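Local coordinates for protein N-alpha-acetyltransferase 35, NatC auxiliary subunit (Saccharomyces cerevisiae, PDB 6YGA) that serves as the auxiliary subunit of the NatC N-terminal acetyltransferase, which acetylates the N-terminal methionine of the L-A virus Gag protein, at residues C552-F557 with T635-V640; F565-N570 with N694-N699; V713-G718 with F722-L727. All blocks are in the same frame, centred on the assembly; numbering follows the deposited sequence.

Interaction 1: C552-F557 with T635-V640; sequences CLIEVF and TEVRNV. With EDO (1,2-ethanediol), chain Y.
Ile554 on helix 511-564 reaches across to Glu636 and Val637 on helix 619-653, and its longer branch does all the close touching. CB sets the direction, since the bond from CA already points at the opposite helix. The first torsion (chi1 -73°) puts CG1 opposite the carbonyl carbon, next to the backbone N, from where the chain continues outward almost fully extended. CG1 is the first atom to come near the opposite helix segment: it lies 4.1 Å from Glu636 CB, beside the aliphatic part of that side chain. The terminal CD1 goes furthest and settles between two neighbours, with Glu636 CB at 3.9 Å and Val637 CG2 at 3.7 Å. Ile554 and Val637 meet at about a right angle, methyl against methyl, whereas the glutamate stem runs slantwise past the isoleucine. Around Val637 and Val640, side chains of helix 668-701 join in: Ser686 touches the first and Ser682 the second. The contact is thus a piece of helix-to-helix packing in the alpha-helical region classed with TPR-like repeats.

Glu636 serves two environments. CB and CG give their apolar flank to Ile554, and a bend at chi2 (67°) takes the carboxylate away from it. OE2 accepts a hydrogen bond from Ser550 OG, one turn before Ile554 on the same helix, and another from O2 of an ethanediol at 3.0 Å. The diol, probably from the crystallisation liquor, is also bonded to Ser643 and rests its C2 against Val640 CG2 at 3.9 Å. Between the two segments themselves the chemistry is purely apolar, implying that dispersion and burial of methyl groups hold this crossing, while the carboxylate finds its polar partners, Ser550 and the diol, outside the apolar contact.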
ATOM      1  N   CYS B 552     -15.265  21.914   6.869  1.00 36.54           N
ATOM      2  CA  CYS B 552     -15.503  21.901   5.428  1.00 37.52           C
ATOM      3  C   CYS B 552     -16.007  23.253   4.941  1.00 39.91           C
ATOM      4  O   CYS B 552     -15.552  23.759   3.908  1.00 40.96           O
ATOM      5  CB  CYS B 552     -16.506  20.806   5.070  1.00 36.58           C
ATOM      6  SG  CYS B 552     -15.967  19.140   5.475  1.00 39.24           S
ATOM      7  N   LEU B 553     -16.956  23.845   5.667  1.00 39.59           N
ATOM      8  CA  LEU B 553     -17.470  25.155   5.284  1.00 39.04           C
ATOM      9  C   LEU B 553     -16.361  26.195   5.307  1.00 39.14           C
ATOM     10  O   LEU B 553     -16.251  27.024   4.396  1.00 41.25           O
ATOM     11  CB  LEU B 553     -18.614  25.561   6.211  1.00 38.96           C
ATOM     12  CG  LEU B 553     -19.475  26.750   5.783  1.00 42.34           C
ATOM     13  CD1 LEU B 553     -19.911  26.588   4.336  1.00 41.62           C
ATOM     14  CD2 LEU B 553     -20.692  26.878   6.692  1.00 44.85           C
ATOM     15  N   ILE B 554     -15.524  26.163   6.346  1.00 36.97           N
ATOM     16  CA  ILE B 554     -14.392  27.081   6.422  1.00 36.60           C
ATOM     17  C   ILE B 554     -13.506  26.935   5.193  1.00 37.48           C
ATOM     18  O   ILE B 554     -13.046  27.929   4.619  1.00 40.00           O
ATOM     19  CB  ILE B 554     -13.611  26.844   7.726  1.00 37.35           C
ATOM     20  CG1 ILE B 554     -14.410  27.392   8.910  1.00 37.06           C
ATOM     21  CG2 ILE B 554     -12.221  27.466   7.651  1.00 39.31           C
ATOM     22  CD1 ILE B 554     -13.883  26.964  10.250  1.00 37.73           C
ATOM     23  N   GLU B 555     -13.276  25.696   4.753  1.00 31.92           N
ATOM     24  CA  GLU B 555     -12.489  25.473   3.544  1.00 32.07           C
ATOM     25  C   GLU B 555     -13.201  26.015   2.309  1.00 35.15           C
ATOM     26  O   GLU B 555     -12.566  26.614   1.433  1.00 37.78           O
ATOM     27  CB  GLU B 555     -12.196  23.982   3.391  1.00 33.06           C
ATOM     28  CG  GLU B 555     -11.337  23.392   4.505  1.00 34.30           C
ATOM     29  CD  GLU B 555      -9.846  23.553   4.254  1.00 35.86           C
ATOM     30  OE1 GLU B 555      -9.444  24.511   3.558  1.00 36.19           O
ATOM     31  OE2 GLU B 555      -9.072  22.710   4.749  1.00 35.32           O
ATOM     32  N   VAL B 556     -14.521  25.820   2.224  1.00 34.12           N
ATOM     33  CA  VAL B 556     -15.284  26.312   1.078  1.00 33.05           C
ATOM     34  C   VAL B 556     -15.221  27.835   1.004  1.00 34.17           C
ATOM     35  O   VAL B 556     -15.000  28.413  -0.066  1.00 37.51           O
ATOM     36  CB  VAL B 556     -16.736  25.802   1.142  1.00 33.47           C
ATOM     37  CG1 VAL B 556     -17.613  26.518   0.123  1.00 34.34           C
ATOM     38  CG2 VAL B 556     -16.780  24.295   0.907  1.00 31.41           C
ATOM     39  N   PHE B 557     -15.403  28.509   2.144  1.00 31.44           N
ATOM     40  CA  PHE B 557     -15.279  29.966   2.162  1.00 36.50           C
ATOM     41  C   PHE B 557     -13.883  30.411   1.739  1.00 38.12           C
ATOM     42  O   PHE B 557     -13.734  31.370   0.972  1.00 40.71           O
ATOM     43  CB  PHE B 557     -15.609  30.510   3.552  1.00 37.75           C
ATOM     44  CG  PHE B 557     -17.061  30.832   3.750  1.00 39.29           C
ATOM     45  CD1 PHE B 557     -17.632  31.928   3.126  1.00 42.27           C
ATOM     46  CD2 PHE B 557     -17.853  30.046   4.569  1.00 40.61           C
ATOM     47  CE1 PHE B 557     -18.969  32.232   3.309  1.00 43.52           C
ATOM     48  CE2 PHE B 557     -19.189  30.343   4.758  1.00 42.06           C
ATOM     49  CZ  PHE B 557     -19.747  31.438   4.126  1.00 43.40           C
ATOM     50  N   THR B 635     -14.547  33.514  13.269  1.00 46.70           N
ATOM     51  CA  THR B 635     -15.529  33.207  14.305  1.00 42.98           C
ATOM     52  C   THR B 635     -15.770  31.707  14.405  1.00 41.10           C
ATOM     53  O   THR B 635     -15.821  31.148  15.507  1.00 42.24           O
ATOM     54  CB  THR B 635     -16.838  33.945  14.023  1.00 45.85           C
ATOM     55  OG1 THR B 635     -16.605  35.358  14.069  1.00 50.54           O
ATOM     56  CG2 THR B 635     -17.891  33.585  15.057  1.00 47.28           C
ATOM     57  N   GLU B 636     -15.908  31.036  13.258  1.00 38.78           N
ATOM     58  CA  GLU B 636     -16.189  29.605  13.263  1.00 39.38           C
ATOM     59  C   GLU B 636     -14.984  28.794  13.728  1.00 41.31           C
ATOM     60  O   GLU B 636     -15.155  27.747  14.362  1.00 42.47           O
ATOM     61  CB  GLU B 636     -16.636  29.153  11.873  1.00 41.41           C
ATOM     62  CG  GLU B 636     -17.325  27.800  11.851  1.00 47.16           C
ATOM     63  CD  GLU B 636     -18.662  27.812  12.573  1.00 51.36           C
ATOM     64  OE1 GLU B 636     -19.193  28.908  12.850  1.00 53.23           O
ATOM     65  OE2 GLU B 636     -19.185  26.716  12.862  1.00 52.49           O
ATOM     66  N   VAL B 637     -13.766  29.258  13.435  1.00 39.88           N
ATOM     67  CA  VAL B 637     -12.581  28.566  13.932  1.00 40.48           C
ATOM     68  C   VAL B 637     -12.579  28.545  15.456  1.00 41.73           C
ATOM     69  O   VAL B 637     -12.332  27.503  16.073  1.00 44.23           O
ATOM     70  CB  VAL B 637     -11.299  29.204  13.360  1.00 40.47           C
ATOM     71  CG1 VAL B 637     -10.101  28.862  14.226  1.00 41.98           C
ATOM     72  CG2 VAL B 637     -11.063  28.718  11.936  1.00 37.12           C
ATOM     73  N   ARG B 638     -12.892  29.678  16.087  1.00 40.46           N
ATOM     74  CA  ARG B 638     -12.907  29.712  17.546  1.00 43.89           C
ATOM     75  C   ARG B 638     -14.010  28.825  18.111  1.00 43.10           C
ATOM     76  O   ARG B 638     -13.822  28.172  19.145  1.00 43.25           O
ATOM     77  CB  ARG B 638     -13.062  31.148  18.043  1.00 46.82           C
ATOM     78  CG  ARG B 638     -11.940  32.065  17.603  1.00 50.20           C
ATOM     79  CD  ARG B 638     -12.010  33.394  18.327  1.00 53.22           C
ATOM     80  NE  ARG B 638     -10.965  34.310  17.884  1.00 58.90           N
ATOM     81  CZ  ARG B 638     -11.150  35.272  16.987  1.00 62.39           C
ATOM     82  NH1 ARG B 638     -12.343  35.447  16.437  1.00 62.37           N
ATOM     83  NH2 ARG B 638     -10.142  36.062  16.642  1.00 65.38           N
ATOM     84  N   ASN B 639     -15.169  28.782  17.448  1.00 42.43           N
ATOM     85  CA  ASN B 639     -16.229  27.883  17.895  1.00 40.29           C
ATOM     86  C   ASN B 639     -15.805  26.427  17.754  1.00 38.75           C
ATOM     87  O   ASN B 639     -16.113  25.598  18.619  1.00 40.65           O
ATOM     88  CB  ASN B 639     -17.517  28.144  17.112  1.00 40.78           C
ATOM     89  CG  ASN B 639     -18.123  29.499  17.420  1.00 43.58           C
ATOM     90  OD1 ASN B 639     -17.896  30.069  18.487  1.00 47.18           O
ATOM     91  ND2 ASN B 639     -18.905  30.021  16.483  1.00 42.21           N
ATOM     92  N   VAL B 640     -15.098  26.099  16.670  1.00 33.92           N
ATOM     93  CA  VAL B 640     -14.587  24.741  16.498  1.00 36.40           C
ATOM     94  C   VAL B 640     -13.618  24.393  17.620  1.00 40.05           C
ATOM     95  O   VAL B 640     -13.668  23.292  18.185  1.00 40.39           O
ATOM     96  CB  VAL B 640     -13.933  24.586  15.112  1.00 36.14           C
ATOM     97  CG1 VAL B 640     -13.080  23.323  15.056  1.00 36.36           C
ATOM     98  CG2 VAL B 640     -14.999  24.546  14.032  1.00 34.64           C
TER
HETATM   99  C1  EDO Y 814     -19.520  23.046  15.961  1.00 70.20           C
HETATM  100  O1  EDO Y 814     -18.964  21.795  16.380  1.00 72.29           O
HETATM  101  C2  EDO Y 814     -18.415  24.075  15.767  1.00 68.88           C
HETATM  102  O2  EDO Y 814     -19.019  25.357  15.559  1.00 69.66           O

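Interaction 2: F565-N570 with N694-N699; sequences FGLIDN and NTLKKN
Leu696 of helix 668-701 lies over one face of the Phe565 ring and at the same time meets Leu567 end to end. Its CB sits 3.7 Å from the ring centroid, 17° off the normal and displaced toward the rim, a CH-pi contact. CD1 lies over the CG-CD2 side of the ring, near its attachment to CB and 3.5 Å from Phe565 CG, so the leucine runs slantwise over the aromatic plane from CE1 to CD2. With chi1 at -64°, Leu696 CG stands opposite its carbonyl carbon, and Leu567 CD1 sits against both methyls, CD1 and CD2 of Leu696, each at 3.5 Å. The chain turn that brings Phe565 and Leu567 to the same leucine is a Schellman motif at the C-terminal end of helix 511-564, where Gly566 takes a positive phi of 78° and leaves the helix. Phe622 meets the Phe565 ring edge-to-face, and Leu626, also on helix 619-653, packs on it too. Lys697 turns its CB away from the loop, and its NZ forms a salt bridge with Asp623. On the leucine side, Leu727 of strand 724-729 touches both Leu567 and Leu696.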
ATOM      1  N   PHE B 565     -10.704  36.680  -5.872  1.00 44.02           N
ATOM      2  CA  PHE B 565      -9.550  37.463  -6.294  1.00 47.09           C
ATOM      3  C   PHE B 565      -8.956  36.971  -7.607  1.00 48.97           C
ATOM      4  O   PHE B 565      -7.939  37.518  -8.050  1.00 49.12           O
ATOM      5  CB  PHE B 565      -8.474  37.445  -5.206  1.00 45.93           C
ATOM      6  CG  PHE B 565      -8.769  38.351  -4.040  1.00 46.89           C
ATOM      7  CD1 PHE B 565      -8.391  39.684  -4.071  1.00 48.03           C
ATOM      8  CD2 PHE B 565      -9.408  37.866  -2.911  1.00 45.86           C
ATOM      9  CE1 PHE B 565      -8.651  40.520  -2.999  1.00 49.36           C
ATOM     10  CE2 PHE B 565      -9.670  38.695  -1.837  1.00 46.54           C
ATOM     11  CZ  PHE B 565      -9.291  40.025  -1.880  1.00 49.63           C
ATOM     12  N   GLY B 566      -9.555  35.951  -8.222  1.00 47.67           N
ATOM     13  CA  GLY B 566      -9.080  35.393  -9.471  1.00 46.57           C
ATOM     14  C   GLY B 566      -7.882  34.478  -9.370  1.00 47.41           C
ATOM     15  O   GLY B 566      -7.218  34.246 -10.386  1.00 47.72           O
ATOM     16  N   LEU B 567      -7.584  33.934  -8.191  1.00 48.33           N
ATOM     17  CA  LEU B 567      -6.371  33.142  -8.026  1.00 49.74           C
ATOM     18  C   LEU B 567      -6.578  31.657  -8.275  1.00 49.38           C
ATOM     19  O   LEU B 567      -5.600  30.946  -8.536  1.00 49.91           O
ATOM     20  CB  LEU B 567      -5.798  33.334  -6.623  1.00 51.13           C
ATOM     21  CG  LEU B 567      -5.350  34.760  -6.322  1.00 55.91           C
ATOM     22  CD1 LEU B 567      -4.662  34.797  -4.988  1.00 58.54           C
ATOM     23  CD2 LEU B 567      -4.429  35.268  -7.412  1.00 56.60           C
ATOM     24  N   ILE B 568      -7.814  31.169  -8.199  1.00 48.79           N
ATOM     25  CA  ILE B 568      -8.097  29.756  -8.407  1.00 49.29           C
ATOM     26  C   ILE B 568      -9.484  29.623  -9.017  1.00 49.48           C
ATOM     27  O   ILE B 568     -10.342  30.497  -8.869  1.00 49.41           O
ATOM     28  CB  ILE B 568      -7.987  28.947  -7.093  1.00 48.63           C
ATOM     29  CG1 ILE B 568      -7.794  27.463  -7.393  1.00 47.30           C
ATOM     30  CG2 ILE B 568      -9.214  29.165  -6.212  1.00 46.39           C
ATOM     31  CD1 ILE B 568      -7.551  26.629  -6.161  1.00 48.09           C
ATOM     32  N   ASP B 569      -9.692  28.518  -9.725  1.00 50.97           N
ATOM     33  CA  ASP B 569     -10.968  28.183 -10.333  1.00 53.78           C
ATOM     34  C   ASP B 569     -11.309  26.744  -9.969  1.00 53.11           C
ATOM     35  O   ASP B 569     -10.438  25.964  -9.575  1.00 53.80           O
ATOM     36  CB  ASP B 569     -10.919  28.360 -11.858  1.00 57.50           C
ATOM     37  CG  ASP B 569     -12.299  28.453 -12.487  1.00 62.16           C
ATOM     38  OD1 ASP B 569     -13.299  28.565 -11.745  1.00 62.76           O
ATOM     39  OD2 ASP B 569     -12.384  28.414 -13.731  1.00 64.55           O
ATOM     40  N   ASN B 570     -12.589  26.392 -10.099  1.00 48.51           N
ATOM     41  CA  ASN B 570     -13.036  25.039  -9.786  1.00 49.47           C
ATOM     42  C   ASN B 570     -12.835  24.060 -10.943  1.00 49.70           C
ATOM     43  O   ASN B 570     -13.457  22.990 -10.952  1.00 46.80           O
ATOM     44  CB  ASN B 570     -14.504  25.048  -9.348  1.00 49.32           C
ATOM     45  CG  ASN B 570     -15.452  25.425 -10.470  1.00 49.93           C
ATOM     46  OD1 ASN B 570     -15.137  26.263 -11.316  1.00 53.81           O
ATOM     47  ND2 ASN B 570     -16.632  24.814 -10.473  1.00 46.47           N
ATOM     48  N   ASN B 694      -4.646  40.016   3.652  1.00 56.01           N
ATOM     49  CA  ASN B 694      -3.666  41.097   3.681  1.00 59.84           C
ATOM     50  C   ASN B 694      -2.803  41.098   2.426  1.00 58.44           C
ATOM     51  O   ASN B 694      -2.478  42.162   1.888  1.00 60.63           O
ATOM     52  CB  ASN B 694      -2.795  40.983   4.933  1.00 65.87           C
ATOM     53  CG  ASN B 694      -3.586  41.170   6.214  1.00 72.58           C
ATOM     54  OD1 ASN B 694      -3.241  40.615   7.258  1.00 76.70           O
ATOM     55  ND2 ASN B 694      -4.657  41.951   6.139  1.00 73.00           N
ATOM     56  N   THR B 695      -2.432  39.914   1.936  1.00 56.00           N
ATOM     57  CA  THR B 695      -1.590  39.836   0.747  1.00 54.67           C
ATOM     58  C   THR B 695      -2.334  40.311  -0.497  1.00 57.15           C
ATOM     59  O   THR B 695      -1.768  41.029  -1.329  1.00 60.35           O
ATOM     60  CB  THR B 695      -1.084  38.405   0.555  1.00 48.20           C
ATOM     61  OG1 THR B 695      -0.212  38.058   1.640  1.00 47.09           O
ATOM     62  CG2 THR B 695      -0.327  38.267  -0.760  1.00 44.68           C
ATOM     63  N   LEU B 696      -3.607  39.938  -0.633  1.00 56.39           N
ATOM     64  CA  LEU B 696      -4.324  40.189  -1.878  1.00 58.99           C
ATOM     65  C   LEU B 696      -4.839  41.620  -1.980  1.00 62.44           C
ATOM     66  O   LEU B 696      -4.951  42.152  -3.091  1.00 63.62           O
ATOM     67  CB  LEU B 696      -5.472  39.193  -2.020  1.00 58.56           C
ATOM     68  CG  LEU B 696      -4.972  37.754  -2.132  1.00 58.49           C
ATOM     69  CD1 LEU B 696      -6.107  36.794  -2.442  1.00 57.14           C
ATOM     70  CD2 LEU B 696      -3.868  37.670  -3.175  1.00 58.22           C
ATOM     71  N   LYS B 697      -5.161  42.251  -0.847  1.00 64.70           N
ATOM     72  CA  LYS B 697      -5.541  43.658  -0.872  1.00 70.45           C
ATOM     73  C   LYS B 697      -4.387  44.531  -1.354  1.00 78.88           C
ATOM     74  O   LYS B 697      -4.589  45.461  -2.144  1.00 81.50           O
ATOM     75  CB  LYS B 697      -6.013  44.097   0.513  1.00 69.47           C
ATOM     76  CG  LYS B 697      -7.379  43.555   0.905  1.00 67.54           C
ATOM     77  CD  LYS B 697      -7.745  43.978   2.319  1.00 70.12           C
ATOM     78  CE  LYS B 697      -9.186  43.634   2.654  1.00 70.34           C
ATOM     79  NZ  LYS B 697     -10.153  44.388   1.811  1.00 71.48           N
ATOM     80  N   LYS B 698      -3.167  44.244  -0.891  1.00 83.65           N
ATOM     81  CA  LYS B 698      -2.003  44.976  -1.382  1.00 88.11           C
ATOM     82  C   LYS B 698      -1.747  44.680  -2.854  1.00 91.44           C
ATOM     83  O   LYS B 698      -1.284  45.552  -3.599  1.00 92.81           O
ATOM     84  CB  LYS B 698      -0.764  44.628  -0.554  1.00 87.42           C
ATOM     85  CG  LYS B 698      -0.860  44.972   0.924  1.00 86.92           C
ATOM     86  CD  LYS B 698       0.451  44.677   1.639  1.00 86.68           C
ATOM     87  CE  LYS B 698       1.590  45.491   1.051  1.00 88.49           C
ATOM     88  NZ  LYS B 698       1.362  46.956   1.207  1.00 91.69           N
ATOM     89  N   ASN B 699      -2.047  43.455  -3.293  1.00 95.51           N
ATOM     90  CA  ASN B 699      -1.698  43.046  -4.651  1.00 97.50           C
ATOM     91  C   ASN B 699      -2.573  43.742  -5.687  1.00101.56           C
ATOM     92  O   ASN B 699      -2.088  44.119  -6.760  1.00106.41           O
ATOM     93  CB  ASN B 699      -1.810  41.527  -4.784  1.00 96.11           C
ATOM     94  CG  ASN B 699      -0.885  40.962  -5.849  1.00 97.81           C
ATOM     95  OD1 ASN B 699       0.259  41.396  -5.989  1.00 98.39           O
ATOM     96  ND2 ASN B 699      -1.380  39.989  -6.605  1.00 98.19           N
TER

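Interaction 3: V713-G718 with F722-L727; sequences VHTTEG and FPIQTL
Val713 and Ile724 form an antiparallel, hydrogen-bonded pair, the last rung before the two strands of a beta hairpin part into its connecting loop. Val713 N gives its hydrogen to Ile724 O at 2.9 Å, and Ile724 N returns one to Val713 O at 2.8 Å. Both bonds are nearly straight, at 172° and 166°; the second donor lies in the carbonyl plane of Val713, while the first is tilted 28° from that of Ile724.

Side chains fill in around this pair. Val713 CG2, placed beside its own backbone N, comes to 3.3 Å from Thr726 OG1, with the two side chains passing aslant on the face that also carries Ile724. Toward the loop, Thr715 OG1 stands 3.4 Å from Ile724 CG1, and Pro723 CB packs against the carbonyl oxygen of Val713. The His714 ring approaches Pro723 more loosely, and its NE2 makes weak hydrogen bonds to Asp458 OD1 and the backbone O of Phe455.

Further out, a type I turn from Thr715 to Gly718, closed by a bond from Gly718 N to Thr715 O, starts the chain back. Its Glu717 carbonyl is held by His680. Helix 668-701 lies under Ile724 through Ala684, Leu685 and Asn688, and Asn688 also bonds to Gln725 O, so the hairpin rests on the helix that precedes it in the chain. Where the strands have separated, a water bridges the two chain segments: it is hydrogen-bonded to Thr715 OG1 at 2.7 Å and donates to Phe722 O at 2.9 Å.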
ATOM      1  N   VAL B 713      -1.388  22.561   1.539  1.00 37.85           N
ATOM      2  CA  VAL B 713      -0.244  22.360   2.421  1.00 39.52           C
ATOM      3  C   VAL B 713      -0.683  21.587   3.657  1.00 38.48           C
ATOM      4  O   VAL B 713      -1.698  21.918   4.280  1.00 40.44           O
ATOM      5  CB  VAL B 713       0.396  23.703   2.812  1.00 38.13           C
ATOM      6  CG1 VAL B 713       1.455  23.503   3.881  1.00 37.48           C
ATOM      7  CG2 VAL B 713       0.999  24.371   1.584  1.00 37.84           C
ATOM      8  N   HIS B 714       0.087  20.563   4.017  1.00 41.01           N
ATOM      9  CA  HIS B 714      -0.180  19.794   5.223  1.00 45.32           C
ATOM     10  C   HIS B 714       0.424  20.492   6.439  1.00 50.85           C
ATOM     11  O   HIS B 714       1.572  20.946   6.399  1.00 50.51           O
ATOM     12  CB  HIS B 714       0.386  18.379   5.090  1.00 47.45           C
ATOM     13  CG  HIS B 714      -0.369  17.512   4.129  1.00 52.95           C
ATOM     14  ND1 HIS B 714      -0.379  16.137   4.219  1.00 54.29           N
ATOM     15  CD2 HIS B 714      -1.140  17.824   3.060  1.00 54.35           C
ATOM     16  CE1 HIS B 714      -1.123  15.638   3.248  1.00 54.22           C
ATOM     17  NE2 HIS B 714      -1.597  16.641   2.530  1.00 53.94           N
ATOM     18  N   THR B 715      -0.356  20.583   7.516  1.00 53.41           N
ATOM     19  CA  THR B 715       0.138  21.122   8.776  1.00 54.89           C
ATOM     20  C   THR B 715       0.898  20.035   9.524  1.00 55.96           C
ATOM     21  O   THR B 715       0.374  18.938   9.735  1.00 55.36           O
ATOM     22  CB  THR B 715      -1.020  21.645   9.629  1.00 55.49           C
ATOM     23  OG1 THR B 715      -1.772  22.609   8.883  1.00 54.36           O
ATOM     24  CG2 THR B 715      -0.504  22.299  10.903  1.00 56.48           C
ATOM     25  N   THR B 716       2.130  20.347   9.935  1.00 60.84           N
ATOM     26  CA  THR B 716       3.028  19.316  10.452  1.00 63.32           C
ATOM     27  C   THR B 716       2.469  18.652  11.708  1.00 61.61           C
ATOM     28  O   THR B 716       2.533  17.425  11.851  1.00 62.55           O
ATOM     29  CB  THR B 716       4.413  19.915  10.720  1.00 69.53           C
ATOM     30  OG1 THR B 716       5.219  18.975  11.441  1.00 72.92           O
ATOM     31  CG2 THR B 716       4.310  21.217  11.510  1.00 71.81           C
ATOM     32  N   GLU B 717       1.911  19.440  12.629  1.00 60.02           N
ATOM     33  CA  GLU B 717       1.294  18.912  13.836  1.00 57.88           C
ATOM     34  C   GLU B 717      -0.226  18.988  13.788  1.00 48.49           C
ATOM     35  O   GLU B 717      -0.880  18.878  14.830  1.00 45.99           O
ATOM     36  CB  GLU B 717       1.823  19.642  15.071  1.00 65.76           C
ATOM     37  CG  GLU B 717       3.268  19.311  15.399  1.00 72.78           C
ATOM     38  CD  GLU B 717       3.508  17.814  15.509  1.00 77.49           C
ATOM     39  OE1 GLU B 717       2.663  17.114  16.108  1.00 77.51           O
ATOM     40  OE2 GLU B 717       4.537  17.334  14.989  1.00 79.50           O
ATOM     41  N   GLY B 718      -0.799  19.174  12.601  1.00 42.55           N
ATOM     42  CA  GLY B 718      -2.233  19.234  12.436  1.00 41.75           C
ATOM     43  C   GLY B 718      -2.812  17.927  11.926  1.00 40.07           C
ATOM     44  O   GLY B 718      -2.141  16.897  11.846  1.00 38.51           O
ATOM     45  N   PHE B 722      -7.822  18.189   6.437  1.00 38.33           N
ATOM     46  CA  PHE B 722      -8.187  19.560   6.086  1.00 39.44           C
ATOM     47  C   PHE B 722      -6.901  20.343   5.849  1.00 41.96           C
ATOM     48  O   PHE B 722      -6.426  21.063   6.737  1.00 41.76           O
ATOM     49  CB  PHE B 722      -9.031  20.208   7.187  1.00 37.99           C
ATOM     50  CG  PHE B 722     -10.217  19.385   7.610  1.00 39.66           C
ATOM     51  CD1 PHE B 722     -10.111  18.482   8.656  1.00 39.06           C
ATOM     52  CD2 PHE B 722     -11.440  19.518   6.969  1.00 38.43           C
ATOM     53  CE1 PHE B 722     -11.199  17.723   9.054  1.00 37.49           C
ATOM     54  CE2 PHE B 722     -12.534  18.763   7.364  1.00 35.36           C
ATOM     55  CZ  PHE B 722     -12.412  17.863   8.408  1.00 34.59           C
ATOM     56  N   PRO B 723      -6.303  20.216   4.665  1.00 41.57           N
ATOM     57  CA  PRO B 723      -5.065  20.952   4.389  1.00 41.12           C
ATOM     58  C   PRO B 723      -5.315  22.449   4.307  1.00 41.49           C
ATOM     59  O   PRO B 723      -6.444  22.917   4.154  1.00 39.38           O
ATOM     60  CB  PRO B 723      -4.609  20.392   3.037  1.00 42.05           C
ATOM     61  CG  PRO B 723      -5.858  19.903   2.397  1.00 41.94           C
ATOM     62  CD  PRO B 723      -6.723  19.394   3.518  1.00 40.76           C
ATOM     63  N   ILE B 724      -4.228  23.206   4.413  1.00 40.41           N
ATOM     64  CA  ILE B 724      -4.285  24.662   4.376  1.00 38.82           C
ATOM     65  C   ILE B 724      -4.092  25.116   2.935  1.00 38.74           C
ATOM     66  O   ILE B 724      -3.068  24.812   2.311  1.00 40.16           O
ATOM     67  CB  ILE B 724      -3.222  25.281   5.295  1.00 41.14           C
ATOM     68  CG1 ILE B 724      -3.280  24.652   6.691  1.00 40.96           C
ATOM     69  CG2 ILE B 724      -3.400  26.788   5.379  1.00 37.92           C
ATOM     70  CD1 ILE B 724      -4.562  24.918   7.434  1.00 39.32           C
ATOM     71  N   GLN B 725      -5.071  25.844   2.402  1.00 38.11           N
ATOM     72  CA  GLN B 725      -4.994  26.372   1.040  1.00 38.38           C
ATOM     73  C   GLN B 725      -4.080  27.592   1.059  1.00 40.16           C
ATOM     74  O   GLN B 725      -4.489  28.683   1.466  1.00 40.71           O
ATOM     75  CB  GLN B 725      -6.386  26.712   0.519  1.00 37.30           C
ATOM     76  CG  GLN B 725      -7.336  25.519   0.495  1.00 37.50           C
ATOM     77  CD  GLN B 725      -8.731  25.876   0.014  1.00 38.54           C
ATOM     78  OE1 GLN B 725      -8.915  26.347  -1.109  1.00 39.32           O
ATOM     79  NE2 GLN B 725      -9.724  25.648   0.865  1.00 35.97           N
ATOM     80  N   THR B 726      -2.841  27.408   0.604  1.00 37.80           N
ATOM     81  CA  THR B 726      -1.764  28.370   0.799  1.00 39.76           C
ATOM     82  C   THR B 726      -1.380  29.041  -0.513  1.00 40.72           C
ATOM     83  O   THR B 726      -1.246  28.380  -1.548  1.00 39.66           O
ATOM     84  CB  THR B 726      -0.537  27.677   1.403  1.00 42.53           C
ATOM     85  OG1 THR B 726      -0.942  26.904   2.540  1.00 44.05           O
ATOM     86  CG2 THR B 726       0.512  28.697   1.833  1.00 40.81           C
ATOM     87  N   LEU B 727      -1.209  30.361  -0.463  1.00 42.44           N
ATOM     88  CA  LEU B 727      -0.670  31.107  -1.591  1.00 45.40           C
ATOM     89  C   LEU B 727       0.829  30.882  -1.678  1.00 50.03           C
ATOM     90  O   LEU B 727       1.505  30.752  -0.658  1.00 52.67           O
ATOM     91  CB  LEU B 727      -0.947  32.602  -1.437  1.00 47.38           C
ATOM     92  CG  LEU B 727      -2.383  33.036  -1.697  1.00 48.31           C
ATOM     93  CD1 LEU B 727      -2.519  34.541  -1.589  1.00 50.26           C
ATOM     94  CD2 LEU B 727      -2.799  32.548  -3.066  1.00 47.88           C
TER
HETATM   95  O   HOH W   1      -3.926  21.075   8.273  1.00 56.44           O

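Overall arrangement
All three contacts lie on the same side of the chain's centre. Interaction 1 joins two helices, interaction 2 joins the loop after helix 511-564 to helix 668-701, and interaction 3 closes the hairpin that touches both. The centres of interactions 1 and 2 are 19 Å apart, their nearest atoms about 8 Å. Between interactions 1 and 3, centres 14 Å apart, Glu555 OE1 is probably hydrogen-bonded to Gln725 NE2 at 2.9 Å, and Cys552 SG packs on Phe722 CE2. Two residues further along the strand, Leu727 CD2 touches Leu567 CD1 at 3.5 Å and Leu727 CD1 meets Leu696 CD2 at 3.8 Å, linking interactions 2 and 3, whose centres are 18 Å apart.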